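Long-range contacts in mannitol dehydrogenase (Pseudomonas fluorescens, PDB 1M2W), which probably catalyses the NAD-dependent interconversion of D-mannitol and D-fructose, and holds both cofactor and sugar alcohol here: residues Leu85-Asp90 with Cys258-Gln263; Arg231-Thr236 with Trp254-Glu259; Asp377-Phe382 with Asp428-Phe433. All blocks are in the same frame, centred on the assembly; numbering follows the deposited sequence.

The three contacts illustrate how chemistry follows place in the fold. Contacts 1 and 2 are buried, lie in the Rossmann part of the chain and share C258 and E259: contact 1 joins strands 83-87 and 256-258 by parallel sheet bonds, while contact 2 lays the loop after strand 227-230 against strand 256-258. They touch through the salt bridge of E87 with R231, so charge is buried beside backbone pairing. Contact 3, only partly buried, lies in the C-terminal part, its centre about 22 Å from that of contact 2, and relies on carboxylates at helix starts. Contacts 2 and 3 both reach the bound mannitol, through R231 N and K381 NZ.

Contact 1. Residues Leu85-Asp90 with Cys258-Gln263; sequences LYELGD and CEPFVQ
L85 turns CG anti to its backbone nitrogen (chi1 -179°), while C258 carries SG between its own nitrogen and carbonyl carbon (chi1 57°); the two torsions bring the leucine branch point, CG with its methyl CD2, beside the thiol, L85 CD2 lying 3.8 Å from C258 SG. The setting is the border of the Rossmann-type sheet, where strand 83-87 pairs in parallel with the outermost strand 256-258. E87 and C258 form the bridge. As expected for a parallel pair, C258 spends both its backbone groups on the residues flanking E87: its N donates to Y86 O at 3.2 Å, and its O accepts from L88 N at 3.0 Å. The same C258 O also receives a CA-H contact from E87 CA.

Beyond the bridge the chain leaves the strand after C258, and P260 packs its CD 3.6 Å from L88 O. E87, extended beyond CG, crosses the proline ring at a slant, its CD 3.9 Å from P260 CA. The buried carboxylate is well satisfied: OE2 forms a salt bridge with R231 and OE1 accepts from E95 N, which would probably favour the charged form. One water completes the join, donating to E87 OE2 at 2.8 Å and to P260 O at 2.7 Å.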
loop_
_atom_site.group_PDB
_atom_site.type_symbol
_atom_site.label_atom_id
_atom_site.label_comp_id
_atom_site.label_asym_id
_atom_site.label_seq_id
_atom_site.Cartn_x
_atom_site.Cartn_y
_atom_site.Cartn_z
ATOM N N LEU A 85 -12.957 -11.982 -6.540
ATOM C CA LEU A 85 -12.862 -10.907 -5.572
ATOM C C LEU A 85 -13.910 -11.298 -4.520
ATOM O O LEU A 85 -15.110 -11.330 -4.797
ATOM C CB LEU A 85 -13.202 -9.577 -6.238
ATOM C CG LEU A 85 -13.114 -8.379 -5.290
ATOM C CD1 LEU A 85 -12.480 -7.230 -6.021
ATOM C CD2 LEU A 85 -14.483 -7.992 -4.799
ATOM N N TYR A 86 -13.453 -11.550 -3.294
ATOM C CA TYR A 86 -14.344 -12.074 -2.238
ATOM C C TYR A 86 -14.518 -11.079 -1.112
ATOM O O TYR A 86 -13.633 -10.946 -0.261
ATOM C CB TYR A 86 -13.685 -13.386 -1.757
ATOM C CG TYR A 86 -14.440 -14.208 -0.760
ATOM C CD1 TYR A 86 -15.812 -14.045 -0.572
ATOM C CD2 TYR A 86 -13.779 -15.188 -0.027
ATOM C CE1 TYR A 86 -16.536 -14.866 0.351
ATOM C CE2 TYR A 86 -14.496 -16.011 0.891
ATOM C CZ TYR A 86 -15.856 -15.825 1.059
ATOM O OH TYR A 86 -16.540 -16.568 2.006
ATOM N N GLU A 87 -15.637 -10.342 -1.120
ATOM C CA GLU A 87 -15.848 -9.350 -0.074
ATOM C C GLU A 87 -16.258 -10.015 1.238
ATOM O O GLU A 87 -17.090 -10.934 1.248
ATOM C CB GLU A 87 -16.944 -8.340 -0.475
ATOM C CG GLU A 87 -16.611 -7.528 -1.692
ATOM C CD GLU A 87 -17.655 -6.458 -1.992
ATOM O OE1 GLU A 87 -18.790 -6.551 -1.471
ATOM O OE2 GLU A 87 -17.327 -5.542 -2.764
ATOM N N LEU A 88 -15.658 -9.578 2.335
ATOM C CA LEU A 88 -16.017 -10.118 3.649
ATOM C C LEU A 88 -16.320 -8.935 4.557
ATOM O O LEU A 88 -15.564 -7.973 4.618
ATOM C CB LEU A 88 -14.885 -10.955 4.241
ATOM C CG LEU A 88 -14.651 -12.303 3.540
ATOM C CD1 LEU A 88 -13.428 -12.992 4.210
ATOM C CD2 LEU A 88 -15.910 -13.194 3.665
ATOM N N GLY A 89 -17.447 -9.013 5.255
ATOM C CA GLY A 89 -17.826 -7.926 6.132
ATOM C C GLY A 89 -18.959 -8.387 7.027
ATOM O O GLY A 89 -19.586 -9.430 6.750
ATOM N N ASP A 90 -19.256 -7.602 8.053
ATOM C CA ASP A 90 -20.290 -8.001 9.002
ATOM C C ASP A 90 -21.726 -7.720 8.622
ATOM O O ASP A 90 -22.610 -7.772 9.468
ATOM C CB ASP A 90 -19.978 -7.426 10.386
ATOM C CG ASP A 90 -18.689 -8.003 10.967
ATOM O OD1 ASP A 90 -18.292 -9.117 10.529
ATOM O OD2 ASP A 90 -18.070 -7.366 11.848
ATOM N N CYS A 258 -11.348 -8.838 0.378
ATOM C CA CYS A 258 -11.250 -7.399 0.667
ATOM C C CYS A 258 -12.538 -6.993 1.369
ATOM O O CYS A 258 -13.500 -7.770 1.408
ATOM C CB CYS A 258 -11.116 -6.565 -0.622
ATOM S SG CYS A 258 -12.472 -6.808 -1.829
ATOM N N GLU A 259 -12.558 -5.792 1.929
ATOM C CA GLU A 259 -13.769 -5.278 2.590
ATOM C C GLU A 259 -14.674 -4.678 1.503
ATOM O O GLU A 259 -14.235 -4.432 0.369
ATOM C CB GLU A 259 -13.396 -4.150 3.572
ATOM C CG GLU A 259 -12.739 -2.967 2.796
ATOM C CD GLU A 259 -12.469 -1.769 3.698
ATOM O OE1 GLU A 259 -11.524 -1.004 3.422
ATOM O OE2 GLU A 259 -13.238 -1.576 4.676
ATOM N N PRO A 260 -15.959 -4.450 1.825
ATOM C CA PRO A 260 -16.874 -3.873 0.838
ATOM C C PRO A 260 -16.494 -2.445 0.424
ATOM O O PRO A 260 -16.620 -2.080 -0.746
ATOM C CB PRO A 260 -18.227 -3.873 1.575
ATOM C CG PRO A 260 -18.121 -5.042 2.490
ATOM C CD PRO A 260 -16.701 -4.970 2.999
ATOM N N PHE A 261 -16.039 -1.641 1.382
ATOM C CA PHE A 261 -15.727 -0.233 1.095
ATOM C C PHE A 261 -14.553 -0.102 0.139
ATOM O O PHE A 261 -13.619 -0.883 0.220
ATOM C CB PHE A 261 -15.372 0.524 2.368
ATOM C CG PHE A 261 -15.022 1.978 2.121
ATOM C CD1 PHE A 261 -16.035 2.930 1.952
ATOM C CD2 PHE A 261 -13.695 2.390 2.007
ATOM C CE1 PHE A 261 -15.716 4.289 1.670
ATOM C CE2 PHE A 261 -13.378 3.741 1.734
ATOM C CZ PHE A 261 -14.389 4.676 1.570
ATOM N N VAL A 262 -14.621 0.868 -0.772
ATOM C CA VAL A 262 -13.504 1.071 -1.691
ATOM C C VAL A 262 -13.538 2.546 -2.109
ATOM O O VAL A 262 -14.628 3.142 -2.208
ATOM C CB VAL A 262 -13.585 0.083 -2.911
ATOM C CG1 VAL A 262 -14.853 0.336 -3.791
ATOM C CG2 VAL A 262 -12.281 0.233 -3.785
ATOM N N GLN A 263 -12.374 3.158 -2.289
ATOM C CA GLN A 263 -12.343 4.568 -2.699
ATOM C C GLN A 263 -11.101 4.858 -3.528
ATOM O O GLN A 263 -10.059 4.242 -3.302
ATOM C CB GLN A 263 -12.345 5.471 -1.456
ATOM C CG GLN A 263 -12.457 6.969 -1.840
ATOM C CD GLN A 263 -12.883 7.878 -0.690
ATOM O OE1 GLN A 263 -12.715 7.543 0.488
ATOM N NE2 GLN A 263 -13.447 9.068 -1.046
HETATM O O HOH W 1 -18.395 -3.017 -2.512
#

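Contact 2. Residues Arg231-Thr236 with Trp254-Glu259; sequences RITPMT and WPVVCE. With NAD (nicotinamide-adenine-dinucleotide), chain C; MTL (D-mannitol), chain D.
The guanidinium of R231 lies with one face against C258 SG, which stands 3.5 Å above its plane and toward its rim, while E259 O meets the group at its edge. This is the active-site side of the Rossmann domain: the loop 231-236, following strand 227-230, packs on the outermost strand 256-258 and holds T233 of the NAD-binding site. The R231 chain bends at chi3 (-147°), bringing NE to E259 O at 3.0 Å, nearly along the C=O axis but tilted from the guanidinium plane; NH2 adds a weak bond to the same oxygen. NH1 donates to A40 O, and NH2 is also the nitrogen that pairs with E87; all three nitrogens are thus engaged, which restricts rotation of the group.

The E259 side chain turns to the loop backbone. Its extended chain crosses I232 obliquely, and OE1 takes I232 N at 2.8 Å on its anti side, out of the carboxylate plane, while also forming a salt bridge with R361. E259 N returns a bond to I232 O, so residues 232 and 259 are joined twice.

Further along, T233 presents CG2 to V256 CG2 at 3.5 Å, and the side chains of P234 and V257 cross at about a right angle, P234 CD meeting V257 CG1 at 4.0 Å. T236 OG1 lies at the edge of the W254 ring. A water also spans the segments, accepting from V257 N and donating to P234 O.

The loop backbone faces the ligands. R231 N donates to mannitol O1 at 2.9 Å, and the nicotinamide carboxamide is met through both its polar atoms by the backbone of T233: its N7N gives T233 O a weak bond, and T233 N donates to O7N at 3.0 Å.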
loop_
_atom_site.group_PDB
_atom_site.type_symbol
_atom_site.label_atom_id
_atom_site.label_comp_id
_atom_site.label_asym_id
_atom_site.label_seq_id
_atom_site.Cartn_x
_atom_site.Cartn_y
_atom_site.Cartn_z
ATOM N N ARG A 231 -8.664 0.534 0.230
ATOM C CA ARG A 231 -9.452 -0.686 0.308
ATOM C C ARG A 231 -8.656 -1.677 1.166
ATOM O O ARG A 231 -7.537 -2.045 0.798
ATOM C CB ARG A 231 -9.730 -1.334 -1.047
ATOM C CG ARG A 231 -10.805 -2.447 -0.883
ATOM C CD ARG A 231 -11.392 -2.933 -2.181
ATOM N NE ARG A 231 -12.802 -3.312 -1.987
ATOM C CZ ARG A 231 -13.639 -3.627 -2.968
ATOM N NH1 ARG A 231 -13.235 -3.643 -4.229
ATOM N NH2 ARG A 231 -14.925 -3.879 -2.693
ATOM N N ILE A 232 -9.207 -2.074 2.325
ATOM C CA ILE A 232 -8.497 -3.016 3.182
ATOM C C ILE A 232 -8.515 -4.387 2.509
ATOM O O ILE A 232 -9.571 -4.920 2.149
ATOM C CB ILE A 232 -9.127 -3.042 4.565
ATOM C CG1 ILE A 232 -8.921 -1.654 5.227
ATOM C CG2 ILE A 232 -8.518 -4.171 5.421
ATOM C CD1 ILE A 232 -9.775 -1.481 6.502
ATOM N N THR A 233 -7.323 -4.944 2.338
ATOM C CA THR A 233 -7.137 -6.231 1.647
ATOM C C THR A 233 -6.142 -7.092 2.442
ATOM O O THR A 233 -4.934 -6.858 2.399
ATOM C CB THR A 233 -6.546 -5.941 0.210
ATOM O OG1 THR A 233 -7.403 -4.991 -0.457
ATOM C CG2 THR A 233 -6.494 -7.227 -0.646
ATOM N N PRO A 234 -6.625 -8.095 3.172
ATOM C CA PRO A 234 -5.754 -8.986 3.962
ATOM C C PRO A 234 -4.842 -9.865 3.098
ATOM O O PRO A 234 -4.990 -9.973 1.846
ATOM C CB PRO A 234 -6.748 -9.904 4.704
ATOM C CG PRO A 234 -8.053 -9.165 4.664
ATOM C CD PRO A 234 -8.050 -8.464 3.320
HETATM N N MSE A 235 -3.889 -10.523 3.760
HETATM C CA MSE A 235 -3.042 -11.445 3.020
HETATM C C MSE A 235 -3.850 -12.702 2.740
HETATM O O MSE A 235 -4.778 -13.074 3.478
HETATM C CB MSE A 235 -1.792 -11.823 3.826
HETATM C CG MSE A 235 -0.966 -10.600 4.217
HETATM SE SE MSE A 235 0.691 -11.146 5.204
HETATM C CE MSE A 235 -0.097 -11.995 6.763
ATOM N N THR A 236 -3.462 -13.362 1.659
ATOM C CA THR A 236 -4.085 -14.597 1.231
ATOM C C THR A 236 -4.003 -15.611 2.372
ATOM O O THR A 236 -3.035 -15.625 3.140
ATOM C CB THR A 236 -3.300 -15.176 -0.018
ATOM O OG1 THR A 236 -3.813 -16.476 -0.360
ATOM C CG2 THR A 236 -1.813 -15.345 0.314
ATOM N N TRP A 254 -6.214 -18.636 -5.985
ATOM C CA TRP A 254 -5.730 -17.385 -5.399
ATOM C C TRP A 254 -6.783 -16.269 -5.447
ATOM O O TRP A 254 -6.666 -15.310 -6.201
ATOM C CB TRP A 254 -4.470 -16.954 -6.182
ATOM C CG TRP A 254 -3.715 -15.825 -5.584
ATOM C CD1 TRP A 254 -3.462 -15.626 -4.268
ATOM C CD2 TRP A 254 -3.057 -14.752 -6.291
ATOM N NE1 TRP A 254 -2.692 -14.493 -4.103
ATOM C CE2 TRP A 254 -2.430 -13.942 -5.324
ATOM C CE3 TRP A 254 -2.949 -14.399 -7.646
ATOM C CZ2 TRP A 254 -1.691 -12.779 -5.657
ATOM C CZ3 TRP A 254 -2.205 -13.218 -7.989
ATOM C CH2 TRP A 254 -1.596 -12.437 -6.981
ATOM N N PRO A 255 -7.846 -16.405 -4.669
ATOM C CA PRO A 255 -8.858 -15.339 -4.689
ATOM C C PRO A 255 -8.278 -14.158 -3.914
ATOM O O PRO A 255 -7.221 -14.292 -3.270
ATOM C CB PRO A 255 -10.045 -15.972 -3.949
ATOM C CG PRO A 255 -9.334 -16.923 -2.932
ATOM C CD PRO A 255 -8.207 -17.514 -3.763
ATOM N N VAL A 256 -8.924 -13.003 -3.996
ATOM C CA VAL A 256 -8.467 -11.865 -3.207
ATOM C C VAL A 256 -9.633 -11.501 -2.299
ATOM O O VAL A 256 -10.768 -11.391 -2.761
ATOM C CB VAL A 256 -8.047 -10.646 -4.070
ATOM C CG1 VAL A 256 -9.186 -10.151 -4.991
ATOM C CG2 VAL A 256 -7.626 -9.499 -3.124
ATOM N N VAL A 257 -9.369 -11.432 -0.993
ATOM C CA VAL A 257 -10.423 -11.053 -0.036
ATOM C C VAL A 257 -10.251 -9.564 0.208
ATOM O O VAL A 257 -9.119 -9.061 0.219
ATOM C CB VAL A 257 -10.220 -11.786 1.310
ATOM C CG1 VAL A 257 -10.968 -11.071 2.452
ATOM C CG2 VAL A 257 -10.765 -13.184 1.199
ATOM N N CYS A 258 -11.348 -8.838 0.378
ATOM C CA CYS A 258 -11.250 -7.399 0.667
ATOM C C CYS A 258 -12.538 -6.993 1.369
ATOM O O CYS A 258 -13.500 -7.770 1.408
ATOM C CB CYS A 258 -11.116 -6.565 -0.622
ATOM S SG CYS A 258 -12.472 -6.808 -1.829
ATOM N N GLU A 259 -12.558 -5.792 1.929
ATOM C CA GLU A 259 -13.769 -5.278 2.590
ATOM C C GLU A 259 -14.674 -4.678 1.503
ATOM O O GLU A 259 -14.235 -4.432 0.369
ATOM C CB GLU A 259 -13.396 -4.150 3.572
ATOM C CG GLU A 259 -12.739 -2.967 2.796
ATOM C CD GLU A 259 -12.469 -1.769 3.698
ATOM O OE1 GLU A 259 -11.524 -1.004 3.422
ATOM O OE2 GLU A 259 -13.238 -1.576 4.676
HETATM P PA NAD C . 1.009 -7.997 -1.621
HETATM O O1A NAD C . 2.008 -8.445 -0.684
HETATM O O2A NAD C . -0.248 -8.794 -2.008
HETATM O O5B NAD C . 1.749 -7.611 -3.007
HETATM C C5B NAD C . 2.831 -6.642 -2.977
HETATM C C4B NAD C . 3.227 -6.604 -4.483
HETATM O O4B NAD C . 4.346 -5.614 -4.594
HETATM C C3B NAD C . 3.887 -7.895 -5.016
HETATM O O3B NAD C . 3.584 -7.879 -6.399
HETATM C C2B NAD C . 5.363 -7.687 -4.709
HETATM O O2B NAD C . 6.283 -8.576 -5.362
HETATM C C1B NAD C . 5.511 -6.235 -5.166
HETATM N N9A NAD C . 6.700 -5.600 -4.658
HETATM C C8A NAD C . 7.251 -5.537 -3.390
HETATM N N7A NAD C . 8.361 -4.814 -3.324
HETATM C C5A NAD C . 8.531 -4.388 -4.648
HETATM C C6A NAD C . 9.527 -3.579 -5.200
HETATM N N6A NAD C . 10.546 -3.027 -4.535
HETATM N N1A NAD C . 9.453 -3.317 -6.594
HETATM C C2A NAD C . 8.415 -3.846 -7.386
HETATM N N3A NAD C . 7.394 -4.645 -6.865
HETATM C C4A NAD C . 7.509 -4.884 -5.476
HETATM O O3 NAD C . 0.493 -6.578 -1.110
HETATM P PN NAD C . -0.751 -5.631 -1.432
HETATM O O1N NAD C . -1.908 -5.914 -0.537
HETATM O O2N NAD C . -0.979 -5.749 -2.881
HETATM O O5D NAD C . -0.137 -4.182 -1.030
HETATM C C5D NAD C . 0.760 -3.576 -2.021
HETATM C C4D NAD C . 0.815 -2.074 -1.864
HETATM O O4D NAD C . -0.343 -1.346 -2.347
HETATM C C3D NAD C . 1.092 -1.500 -0.428
HETATM O O3D NAD C . 2.447 -1.605 -0.062
HETATM C C2D NAD C . 0.509 -0.074 -0.472
HETATM O O2D NAD C . 1.394 1.013 -0.873
HETATM C C1D NAD C . -0.682 -0.253 -1.397
HETATM N N1N NAD C . -1.934 -0.579 -0.664
HETATM C C2N NAD C . -2.290 -1.815 -0.013
HETATM C C3N NAD C . -3.541 -1.827 0.656
HETATM C C7N NAD C . -3.987 -3.072 1.424
HETATM O O7N NAD C . -5.083 -3.009 2.180
HETATM N N7N NAD C . -3.197 -4.111 1.345
HETATM C C4N NAD C . -4.378 -0.652 0.664
HETATM C C5N NAD C . -3.962 0.522 -0.012
HETATM C C6N NAD C . -2.758 0.573 -0.666
HETATM O O1 MTL D . -6.689 1.323 2.252
HETATM C C1 MTL D . -6.219 0.810 3.515
HETATM C C2 MTL D . -4.757 0.409 3.322
HETATM O O2 MTL D . -3.943 1.546 2.920
HETATM C C3 MTL D . -4.207 -0.251 4.591
HETATM O O3 MTL D . -4.853 -1.552 4.721
HETATM C C4 MTL D . -2.674 -0.441 4.477
HETATM O O4 MTL D . -2.376 -1.530 3.598
HETATM C C5 MTL D . -2.087 -0.751 5.855
HETATM O O5 MTL D . -2.240 0.376 6.717
HETATM C C6 MTL D . -0.561 -1.131 5.753
HETATM O O6 MTL D . -0.029 -1.160 7.076
HETATM O O HOH W 2 -6.468 -10.974 -0.025
#

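Contact 3. Residues Asp377-Phe382 with Asp428-Phe433; sequences DGSSKF and DPRAEF. With MTL (D-mannitol), chain D.
Two helix starts meet here in the C-terminal domain: D377 is the N-cap of helix 378-385, and D428 forms an Asx turn just ahead of helix 431-437, with R430 at that helix's N-cap position. D428 carries the contact. A first torsion of -172° swings its carboxylate away from its own backbone N and toward the first turn of the facing helix, where it grips S379 with both oxygens. OD1 accepts from S379 N at 3.0 Å on its syn side, and OD2 takes the S379 hydroxyl, OG, at 2.7 Å through its syn lone pair. OD2 also accepts from R430 N on the anti side at 2.8 Å, closing the Asx turn. A water bridges D428 OD1 and G378 N.

D377 serves its own helix, where OD1 accepts from S380 OG at 2.6 Å and makes a weak capping bond with S380 N. The D377 side chain crosses that of P429 at about a right angle, with OD1 3.1 Å from P429 CD. From the same helix, the extended chain of K381 delivers NZ to mannitol O6 at 2.9 Å, with V374 O and S376 O also holding the amine.

The two carboxylates come close, D377 OD1 lying 4.1 Å from D428 OD2. Their mutual repulsion is probably offset by the hydroxyl and N-H donors and by the start of helix 378-385, near which both lie, with the start of helix 431-437 adding to this for D428.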
loop_
_atom_site.group_PDB
_atom_site.type_symbol
_atom_site.label_atom_id
_atom_site.label_comp_id
_atom_site.label_asym_id
_atom_site.label_seq_id
_atom_site.Cartn_x
_atom_site.Cartn_y
_atom_site.Cartn_z
ATOM N N ASP A 377 7.042 -4.149 7.511
ATOM C CA ASP A 377 7.697 -3.011 6.894
ATOM C C ASP A 377 7.523 -1.665 7.612
ATOM O O ASP A 377 7.364 -0.624 6.981
ATOM C CB ASP A 377 7.213 -2.897 5.437
ATOM C CG ASP A 377 8.179 -2.117 4.544
ATOM O OD1 ASP A 377 9.312 -1.767 4.970
ATOM O OD2 ASP A 377 7.801 -1.846 3.378
ATOM N N GLY A 378 7.546 -1.696 8.925
ATOM C CA GLY A 378 7.433 -0.457 9.681
ATOM C C GLY A 378 8.557 0.518 9.322
ATOM O O GLY A 378 8.371 1.753 9.365
ATOM N N SER A 379 9.745 0.009 8.965
ATOM C CA SER A 379 10.826 0.928 8.640
ATOM C C SER A 379 10.429 1.838 7.478
ATOM O O SER A 379 10.814 3.018 7.449
ATOM C CB SER A 379 12.149 0.164 8.347
ATOM O OG SER A 379 12.042 -0.678 7.192
ATOM N N SER A 380 9.666 1.309 6.522
ATOM C CA SER A 380 9.198 2.124 5.382
ATOM C C SER A 380 7.882 2.875 5.698
ATOM O O SER A 380 7.627 3.943 5.147
ATOM C CB SER A 380 8.907 1.242 4.156
ATOM O OG SER A 380 10.035 0.456 3.816
ATOM N N LYS A 381 7.026 2.272 6.522
ATOM C CA LYS A 381 5.721 2.888 6.821
ATOM C C LYS A 381 5.762 4.076 7.787
ATOM O O LYS A 381 4.994 5.039 7.619
ATOM C CB LYS A 381 4.759 1.831 7.372
ATOM C CG LYS A 381 4.300 0.806 6.311
ATOM C CD LYS A 381 3.541 -0.377 6.955
ATOM C CE LYS A 381 3.005 -1.362 5.878
ATOM N NZ LYS A 381 2.456 -2.570 6.599
ATOM N N PHE A 382 6.657 4.040 8.772
ATOM C CA PHE A 382 6.681 5.127 9.745
ATOM C C PHE A 382 6.845 6.501 9.114
ATOM O O PHE A 382 6.105 7.447 9.457
ATOM C CB PHE A 382 7.755 4.905 10.820
ATOM C CG PHE A 382 7.221 4.241 12.071
ATOM C CD1 PHE A 382 7.327 2.848 12.260
ATOM C CD2 PHE A 382 6.524 4.991 13.004
ATOM C CE1 PHE A 382 6.730 2.224 13.390
ATOM C CE2 PHE A 382 5.924 4.380 14.129
ATOM C CZ PHE A 382 6.040 2.975 14.313
ATOM N N ASP A 428 10.222 -7.244 7.872
ATOM C CA ASP A 428 10.631 -5.905 7.483
ATOM C C ASP A 428 11.867 -6.057 6.599
ATOM O O ASP A 428 12.737 -6.872 6.905
ATOM C CB ASP A 428 10.977 -5.131 8.757
ATOM C CG ASP A 428 11.229 -3.649 8.508
ATOM O OD1 ASP A 428 10.587 -2.830 9.221
ATOM O OD2 ASP A 428 12.053 -3.301 7.623
ATOM N N PRO A 429 11.944 -5.329 5.484
ATOM C CA PRO A 429 13.119 -5.436 4.598
ATOM C C PRO A 429 14.422 -5.048 5.298
ATOM O O PRO A 429 15.526 -5.361 4.801
ATOM C CB PRO A 429 12.790 -4.481 3.451
ATOM C CG PRO A 429 11.850 -3.491 4.083
ATOM C CD PRO A 429 10.959 -4.383 4.931
ATOM N N ARG A 430 14.299 -4.364 6.437
ATOM C CA ARG A 430 15.472 -3.959 7.206
ATOM C C ARG A 430 15.437 -4.539 8.605
ATOM O O ARG A 430 15.944 -3.945 9.540
ATOM C CB ARG A 430 15.564 -2.430 7.268
ATOM C CG ARG A 430 15.673 -1.823 5.906
ATOM C CD ARG A 430 16.050 -0.376 5.992
ATOM N NE ARG A 430 17.428 -0.219 6.467
ATOM C CZ ARG A 430 17.994 0.951 6.728
ATOM N NH1 ARG A 430 17.304 2.072 6.574
ATOM N NH2 ARG A 430 19.271 1.004 7.114
ATOM N N ALA A 431 14.860 -5.730 8.732
ATOM C CA ALA A 431 14.717 -6.393 10.023
ATOM C C ALA A 431 15.997 -6.478 10.860
ATOM O O ALA A 431 16.022 -6.069 12.017
ATOM C CB ALA A 431 14.140 -7.804 9.813
ATOM N N GLU A 432 17.068 -7.000 10.277
ATOM C CA GLU A 432 18.312 -7.153 11.037
ATOM C C GLU A 432 18.843 -5.833 11.596
ATOM O O GLU A 432 19.179 -5.743 12.774
ATOM C CB GLU A 432 19.376 -7.811 10.162
ATOM C CG GLU A 432 20.614 -8.248 10.951
ATOM C CD GLU A 432 21.576 -9.079 10.106
ATOM O OE1 GLU A 432 22.206 -8.522 9.181
ATOM O OE2 GLU A 432 21.683 -10.295 10.363
ATOM N N PHE A 433 18.918 -4.830 10.728
ATOM C CA PHE A 433 19.380 -3.493 11.070
ATOM C C PHE A 433 18.547 -2.890 12.216
ATOM O O PHE A 433 19.102 -2.396 13.204
ATOM C CB PHE A 433 19.283 -2.624 9.802
ATOM C CG PHE A 433 19.443 -1.152 10.043
ATOM C CD1 PHE A 433 20.670 -0.619 10.437
ATOM C CD2 PHE A 433 18.352 -0.295 9.915
ATOM C CE1 PHE A 433 20.805 0.749 10.706
ATOM C CE2 PHE A 433 18.478 1.078 10.182
ATOM C CZ PHE A 433 19.701 1.599 10.578
HETATM O O1 MTL D . -6.689 1.323 2.252
HETATM C C1 MTL D . -6.219 0.810 3.515
HETATM C C2 MTL D . -4.757 0.409 3.322
HETATM O O2 MTL D . -3.943 1.546 2.920
HETATM C C3 MTL D . -4.207 -0.251 4.591
HETATM O O3 MTL D . -4.853 -1.552 4.721
HETATM C C4 MTL D . -2.674 -0.441 4.477
HETATM O O4 MTL D . -2.376 -1.530 3.598
HETATM C C5 MTL D . -2.087 -0.751 5.855
HETATM O O5 MTL D . -2.240 0.376 6.717
HETATM C C6 MTL D . -0.561 -1.131 5.753
HETATM O O6 MTL D . -0.029 -1.160 7.076
HETATM O O HOH W 3 8.796 -3.334 11.187
#